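Local coordinates for sigma regulatory family protein-PP2C phosphatase (Chlamydia trachomatis serovar L2, PDB 6MAB), which probably senses TCA-cycle intermediates through this periplasmic domain and is thought to act as a membrane-bound phosphatase in sigma-factor regulation, at residues I105-S108 and F113-T116; S12-L17 and E230-F235. All coordinates share one frame; numbering follows the deposited sequence. Where two conformers were deposited one is given.

Contact 1 of 2, residues I105-S108 and F113-T116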
ATOM      1  N   ILE A 105      14.620   2.463  -1.028  1.00 22.62           N
ATOM      2  CA  ILE A 105      14.419   3.324   0.139  1.00 21.40           C
ATOM      3  C   ILE A 105      13.776   4.616  -0.328  1.00 26.00           C
ATOM      4  O   ILE A 105      14.308   5.292  -1.203  1.00 24.78           O
ATOM      5  CB  ILE A 105      15.753   3.613   0.847  1.00 21.83           C
ATOM      6  CG1 ILE A 105      16.383   2.340   1.405  1.00 23.49           C
ATOM      7  CG2 ILE A 105      15.583   4.655   1.971  1.00 24.92           C
ATOM      8  CD1 ILE A 105      15.564   1.583   2.415  1.00 22.33           C
ATOM      9  N   PHE A 106      12.657   4.988   0.277  1.00 22.92           N
ATOM     10  CA  PHE A 106      11.894   6.180  -0.038  0.50 29.47           C
ATOM     11  C   PHE A 106      11.722   7.094   1.170  1.00 27.33           C
ATOM     12  O   PHE A 106      10.950   8.051   1.079  1.00 29.20           O
ATOM     13  CB  PHE A 106      10.485   5.819  -0.549  0.50 34.97           C
ATOM     14  CG  PHE A 106      10.396   4.521  -1.320  0.50 33.19           C
ATOM     15  CD1 PHE A 106      11.115   4.334  -2.484  0.50 33.04           C
ATOM     16  CD2 PHE A 106       9.545   3.505  -0.897  0.50 26.50           C
ATOM     17  CE1 PHE A 106      11.010   3.155  -3.197  0.50 34.33           C
ATOM     18  CE2 PHE A 106       9.439   2.323  -1.610  0.50 32.76           C
ATOM     19  CZ  PHE A 106      10.174   2.153  -2.764  0.50 28.30           C
ATOM     20  N   LEU A 107      12.332   6.769   2.303  1.00 23.00           N
ATOM     21  CA  LEU A 107      12.163   7.506   3.558  1.00 19.81           C
ATOM     22  C   LEU A 107      13.201   8.623   3.675  1.00 26.09           C
ATOM     23  O   LEU A 107      14.408   8.369   3.595  1.00 29.36           O
ATOM     24  CB  LEU A 107      12.302   6.532   4.718  1.00 17.89           C
ATOM     25  CG  LEU A 107      12.263   7.083   6.170  1.00 21.95           C
ATOM     26  CD1 LEU A 107      10.925   7.675   6.475  1.00 24.01           C
ATOM     27  CD2 LEU A 107      12.570   6.004   7.165  1.00 21.93           C
ATOM     28  N   SER A 108      12.741   9.846   3.912  1.00 28.39           N
ATOM     29  CA  SER A 108      13.667  10.965   4.020  1.00 37.84           C
ATOM     30  C   SER A 108      14.211  11.058   5.442  1.00 30.59           C
ATOM     31  O   SER A 108      13.702  10.424   6.371  1.00 30.09           O
ATOM     32  CB  SER A 108      12.989  12.273   3.607  1.00 44.04           C
ATOM     33  OG  SER A 108      12.088  12.722   4.597  1.00 45.97           O
ATOM     34  N   PHE A 113       9.440   7.496  10.132  1.00 17.51           N
ATOM     35  CA  PHE A 113       9.169   6.237   9.457  1.00 15.89           C
ATOM     36  C   PHE A 113       8.125   6.482   8.376  1.00 18.16           C
ATOM     37  O   PHE A 113       7.483   7.536   8.321  1.00 19.76           O
ATOM     38  CB  PHE A 113       8.650   5.150  10.426  1.00 17.57           C
ATOM     39  CG  PHE A 113       7.320   5.472  11.022  1.00 18.17           C
ATOM     40  CD1 PHE A 113       6.160   5.088  10.385  1.00 16.99           C
ATOM     41  CD2 PHE A 113       7.229   6.135  12.234  1.00 23.98           C
ATOM     42  CE1 PHE A 113       4.909   5.388  10.935  1.00 22.67           C
ATOM     43  CE2 PHE A 113       5.984   6.433  12.793  1.00 30.65           C
ATOM     44  CZ  PHE A 113       4.839   6.071  12.148  1.00 24.39           C
ATOM     45  N   LEU A 114       7.944   5.469   7.535  1.00 17.68           N
ATOM     46  CA  LEU A 114       6.802   5.443   6.636  1.00 20.54           C
ATOM     47  C   LEU A 114       6.277   4.023   6.534  1.00 17.08           C
ATOM     48  O   LEU A 114       6.990   3.041   6.781  1.00 17.45           O
ATOM     49  CB  LEU A 114       7.137   5.985   5.244  1.00 19.75           C
ATOM     50  CG  LEU A 114       8.177   5.248   4.410  1.00 23.37           C
ATOM     51  CD1 LEU A 114       7.646   4.001   3.705  1.00 27.17           C
ATOM     52  CD2 LEU A 114       8.745   6.250   3.373  1.00 26.23           C
ATOM     53  N   ALA A 115       5.015   3.926   6.140  1.00 16.75           N
ATOM     54  CA  ALA A 115       4.376   2.645   5.867  1.00 18.74           C
ATOM     55  C   ALA A 115       3.516   2.804   4.628  1.00 18.68           C
ATOM     56  O   ALA A 115       2.734   3.750   4.535  1.00 20.77           O
ATOM     57  CB  ALA A 115       3.528   2.184   7.050  1.00 19.97           C
ATOM     58  N   THR A 116       3.658   1.901   3.670  1.00 17.62           N
ATOM     59  CA  THR A 116       2.873   2.015   2.450  1.00 20.38           C
ATOM     60  C   THR A 116       2.642   0.622   1.890  1.00 19.88           C
ATOM     61  O   THR A 116       3.072  -0.373   2.466  1.00 19.93           O
ATOM     62  CB  THR A 116       3.550   2.958   1.468  1.00 23.13           C
ATOM     63  OG1 THR A 116       2.658   3.250   0.387  1.00 28.31           O
ATOM     64  CG2 THR A 116       4.871   2.402   0.962  1.00 24.83           C
TER
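F106 and L107 both turn their backbone N-H groups to a single oxygen, OE1 of Q131, the second bond being weak; the loop they belong to lies beside L114 of strand 113-119. The strand lies at the border of a five-stranded antiparallel sheet of order 2-1-5-4-3, consistent with a PAS-like Cache sensor domain. Q131 also pairs through its backbone with L114, so one residue of strand 126-135 holds both sides of the contact, while N133 ND2 bonds to S108 O.

Across the interface itself the contact is apolar, without hydrogen bonds. L114 sends one methyl, CD2, against the loop backbone at F106 and L107, where it lies 3.6 Å from L107 CA and 3.7 Å from the carbonyl oxygen F106 O. With chi1 63°, its CG between the backbone N and the carbonyl carbon, and chi2 80°, the CD2 branch faces the loop. The CB of L107 supports the same methyl, at 3.8 Å from L114 CD2, and F106 CB follows more loosely at 4.3 Å from it.

The side chain of F113 leaves the strand away from the loop and touches N35 and T132; L107 meets the F113 backbone instead. With CG of L107 anti to its own N (chi1 176°), L107 CD1 reaches the strand 3.6 Å from F113 C and 3.7 Å from F113 CA.

Contact 2 of 2, residues S12-L17 and E230-F235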
ATOM      1  N   SER A  12     -28.403   9.170   0.472  1.00 26.36           N
ATOM      2  CA  SER A  12     -28.844   8.027   1.257  1.00 29.54           C
ATOM      3  C   SER A  12     -28.436   6.705   0.622  1.00 26.36           C
ATOM      4  O   SER A  12     -27.980   5.793   1.321  1.00 32.78           O
ATOM      5  CB  SER A  12     -30.360   8.080   1.450  1.00 34.28           C
ATOM      6  OG  SER A  12     -30.687   9.214   2.216  1.00 53.66           O
ATOM      7  N   ILE A  13     -28.590   6.566  -0.696  1.00 25.29           N
ATOM      8  CA  ILE A  13     -28.326   5.256  -1.285  1.00 24.39           C
ATOM      9  C   ILE A  13     -26.843   4.997  -1.510  1.00 21.52           C
ATOM     10  O   ILE A  13     -26.467   3.847  -1.742  1.00 26.99           O
ATOM     11  CB  ILE A  13     -29.086   5.046  -2.609  1.00 26.65           C
ATOM     12  CG1 ILE A  13     -28.587   6.012  -3.683  1.00 22.15           C
ATOM     13  CG2 ILE A  13     -30.607   5.165  -2.356  1.00 28.59           C
ATOM     14  CD1 ILE A  13     -29.306   5.846  -5.041  1.00 27.09           C
ATOM     15  N   THR A  14     -25.991   6.022  -1.392  1.00 22.49           N
ATOM     16  CA  THR A  14     -24.546   5.868  -1.505  1.00 23.54           C
ATOM     17  C   THR A  14     -23.830   5.887  -0.164  1.00 24.98           C
ATOM     18  O   THR A  14     -22.622   5.656  -0.115  1.00 23.34           O
ATOM     19  CB  THR A  14     -23.971   6.968  -2.391  1.00 21.07           C
ATOM     20  OG1 THR A  14     -24.329   8.254  -1.881  1.00 27.56           O
ATOM     21  CG2 THR A  14     -24.507   6.809  -3.844  1.00 25.97           C
ATOM     22  N   SER A  15     -24.549   6.152   0.919  1.00 23.59           N
ATOM     23  CA  SER A  15     -23.916   6.324   2.220  1.00 27.20           C
ATOM     24  C   SER A  15     -23.092   5.102   2.602  1.00 28.60           C
ATOM     25  O   SER A  15     -22.015   5.214   3.206  1.00 28.11           O
ATOM     26  CB  SER A  15     -25.014   6.598   3.261  1.00 26.77           C
ATOM     27  OG  SER A  15     -24.491   6.620   4.561  1.00 41.68           O
ATOM     28  N   ASP A  16     -23.586   3.923   2.256  1.00 25.66           N
ATOM     29  CA  ASP A  16     -22.963   2.691   2.706  1.00 28.39           C
ATOM     30  C   ASP A  16     -21.627   2.446   2.014  1.00 26.03           C
ATOM     31  O   ASP A  16     -20.740   1.819   2.606  1.00 25.66           O
ATOM     32  CB  ASP A  16     -23.936   1.539   2.476  1.00 39.46           C
ATOM     33  CG  ASP A  16     -23.384   0.214   2.917  1.00 55.24           C
ATOM     34  OD1 ASP A  16     -23.196   0.020   4.139  1.00 62.36           O
ATOM     35  OD2 ASP A  16     -23.149  -0.633   2.037  1.00 51.11           O
ATOM     36  N   LEU A  17     -21.464   2.923   0.773  1.00 22.87           N
ATOM     37  CA  LEU A  17     -20.149   2.868   0.121  1.00 20.02           C
ATOM     38  C   LEU A  17     -19.116   3.639   0.926  1.00 22.58           C
ATOM     39  O   LEU A  17     -18.010   3.148   1.191  1.00 22.89           O
ATOM     40  CB  LEU A  17     -20.210   3.446  -1.298  1.00 22.16           C
ATOM     41  CG  LEU A  17     -20.856   2.675  -2.433  1.00 25.93           C
ATOM     42  CD1 LEU A  17     -21.018   3.582  -3.648  1.00 26.79           C
ATOM     43  CD2 LEU A  17     -20.017   1.470  -2.788  1.00 26.08           C
ATOM     44  N   GLU A 230     -18.931  14.519  -2.534  1.00 40.68           N
ATOM     45  CA  GLU A 230     -17.518  14.513  -2.864  1.00 46.55           C
ATOM     46  C   GLU A 230     -17.022  13.078  -2.910  1.00 42.37           C
ATOM     47  O   GLU A 230     -17.407  12.247  -2.078  1.00 35.30           O
ATOM     48  CB  GLU A 230     -16.704  15.317  -1.843  1.00 45.67           C
ATOM     49  N   ASN A 231     -16.200  12.806  -3.918  1.00 25.39           N
ATOM     50  CA  ASN A 231     -15.396  11.594  -4.069  1.00 26.13           C
ATOM     51  C   ASN A 231     -16.196  10.388  -4.533  1.00 28.23           C
ATOM     52  O   ASN A 231     -15.695   9.264  -4.449  1.00 26.66           O
ATOM     53  CB  ASN A 231     -14.658  11.255  -2.771  1.00 31.67           C
ATOM     54  CG  ASN A 231     -13.735  12.378  -2.311  1.00 37.84           C
ATOM     55  OD1 ASN A 231     -13.807  12.824  -1.171  1.00 45.14           O
ATOM     56  ND2 ASN A 231     -12.870  12.833  -3.203  1.00 38.31           N
ATOM     57  N   PHE A 232     -17.412  10.574  -5.045  1.00 21.77           N
ATOM     58  CA  PHE A 232     -18.121   9.477  -5.681  1.00 20.24           C
ATOM     59  C   PHE A 232     -17.836   9.467  -7.174  1.00 23.65           C
ATOM     60  O   PHE A 232     -17.631  10.520  -7.798  1.00 23.86           O
ATOM     61  CB  PHE A 232     -19.628   9.584  -5.433  1.00 23.26           C
ATOM     62  CG  PHE A 232     -20.015   9.329  -3.989  1.00 22.72           C
ATOM     63  CD1 PHE A 232     -20.178   8.029  -3.523  1.00 23.89           C
ATOM     64  CD2 PHE A 232     -20.198  10.373  -3.112  1.00 26.72           C
ATOM     65  CE1 PHE A 232     -20.538   7.799  -2.200  1.00 24.39           C
ATOM     66  CE2 PHE A 232     -20.551  10.142  -1.792  1.00 31.57           C
ATOM     67  CZ  PHE A 232     -20.712   8.855  -1.341  1.00 27.34           C
ATOM     68  N   VAL A 233     -17.821   8.257  -7.734  1.00 22.39           N
ATOM     69  CA  VAL A 233     -17.441   8.034  -9.123  1.00 25.49           C
ATOM     70  C   VAL A 233     -18.333   6.982  -9.761  1.00 24.34           C
ATOM     71  O   VAL A 233     -18.966   6.169  -9.087  1.00 23.63           O
ATOM     72  CB  VAL A 233     -15.974   7.591  -9.231  1.00 23.36           C
ATOM     73  CG1 VAL A 233     -15.047   8.689  -8.705  1.00 27.11           C
ATOM     74  CG2 VAL A 233     -15.777   6.281  -8.459  1.00 22.16           C
ATOM     75  N   SER A 234     -18.340   6.979 -11.097  1.00 22.19           N
ATOM     76  CA  SER A 234     -18.966   5.918 -11.866  1.00 19.91           C
ATOM     77  C   SER A 234     -17.943   5.352 -12.840  1.00 17.58           C
ATOM     78  O   SER A 234     -17.018   6.047 -13.267  1.00 22.84           O
ATOM     79  CB  SER A 234     -20.212   6.411 -12.642  1.00 22.75           C
ATOM     80  OG  SER A 234     -19.864   7.359 -13.635  1.00 26.29           O
ATOM     81  N   PHE A 235     -18.108   4.074 -13.155  1.00 20.98           N
ATOM     82  CA  PHE A 235     -17.260   3.405 -14.134  1.00 20.18           C
ATOM     83  C   PHE A 235     -17.959   2.116 -14.535  1.00 20.81           C
ATOM     84  O   PHE A 235     -18.992   1.752 -13.976  1.00 23.64           O
ATOM     85  CB  PHE A 235     -15.849   3.157 -13.581  1.00 20.77           C
ATOM     86  CG  PHE A 235     -15.796   2.271 -12.381  1.00 21.05           C
ATOM     87  CD1 PHE A 235     -16.104   2.779 -11.119  1.00 22.45           C
ATOM     88  CD2 PHE A 235     -15.384   0.956 -12.495  1.00 19.28           C
ATOM     89  CE1 PHE A 235     -16.027   1.972  -9.995  1.00 19.40           C
ATOM     90  CE2 PHE A 235     -15.305   0.138 -11.393  1.00 22.48           C
ATOM     91  CZ  PHE A 235     -15.608   0.647 -10.131  1.00 17.75           C
TER
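T14, on the long helix 2-31, sits over the end of the F232 ring, packing a helix against the first residue of strand 232-237 in the six-stranded antiparallel sheet, consistent with a second, probably membrane-proximal Cache-like module. The tight part is confined to one corner of the ring: T14 CB lies 3.5 Å from F232 CE1, and T14 OG1 stands over one ring face, 3.7 Å from F232 CZ. That hydroxyl is already engaged, its single proton shared between the carbonyl oxygens of L10, the stronger partner, and S11; chi1 of 56°, which places OG1 between the backbone N and the carbonyl carbon, turns it back to them. The carbonyl oxygen of T14 also touches the ring, 3.6 Å from F232 CE1, and takes a weak hydrogen bond from L17 N where the helix is kinked.

Beyond this corner the fit slackens. L17 CB approaches the ring edge, near its plane, no closer than 4.5 Å from F232 CE1. S15 and D16 point away from the strand, and the exposed D16 marks the solvent side of the helix.

F232 meets Y245 of the adjacent strand 240-249 with the ring planes about 60° apart, and W243 of that strand touches T14. L17 continues inward to E260 of strand 254-261 and I265 of helix 262-267, placing the contact where the N-terminal helix, the sheet and the C-terminal helix converge.

Overall arrangement
The two contacts lie on opposite sides of the chain's centre, with their own centres 32 Å apart and nearest atoms about 19 Å apart. They belong to different antiparallel sheets: contact 1 to the five-stranded sheet, contact 2 to the six-stranded one. Along the chain, contact 1 is nested within the loop that contact 2 closes, since 12-17 comes first and 230-235 last. Helix 2-31 starts beside the second sheet and leads toward the first, a layout consistent with an elongated double-Cache sensor. Both chain ends lie near contact 2, which suggests that its half is nearer the membrane and that contact 1 belongs to the membrane-distal half.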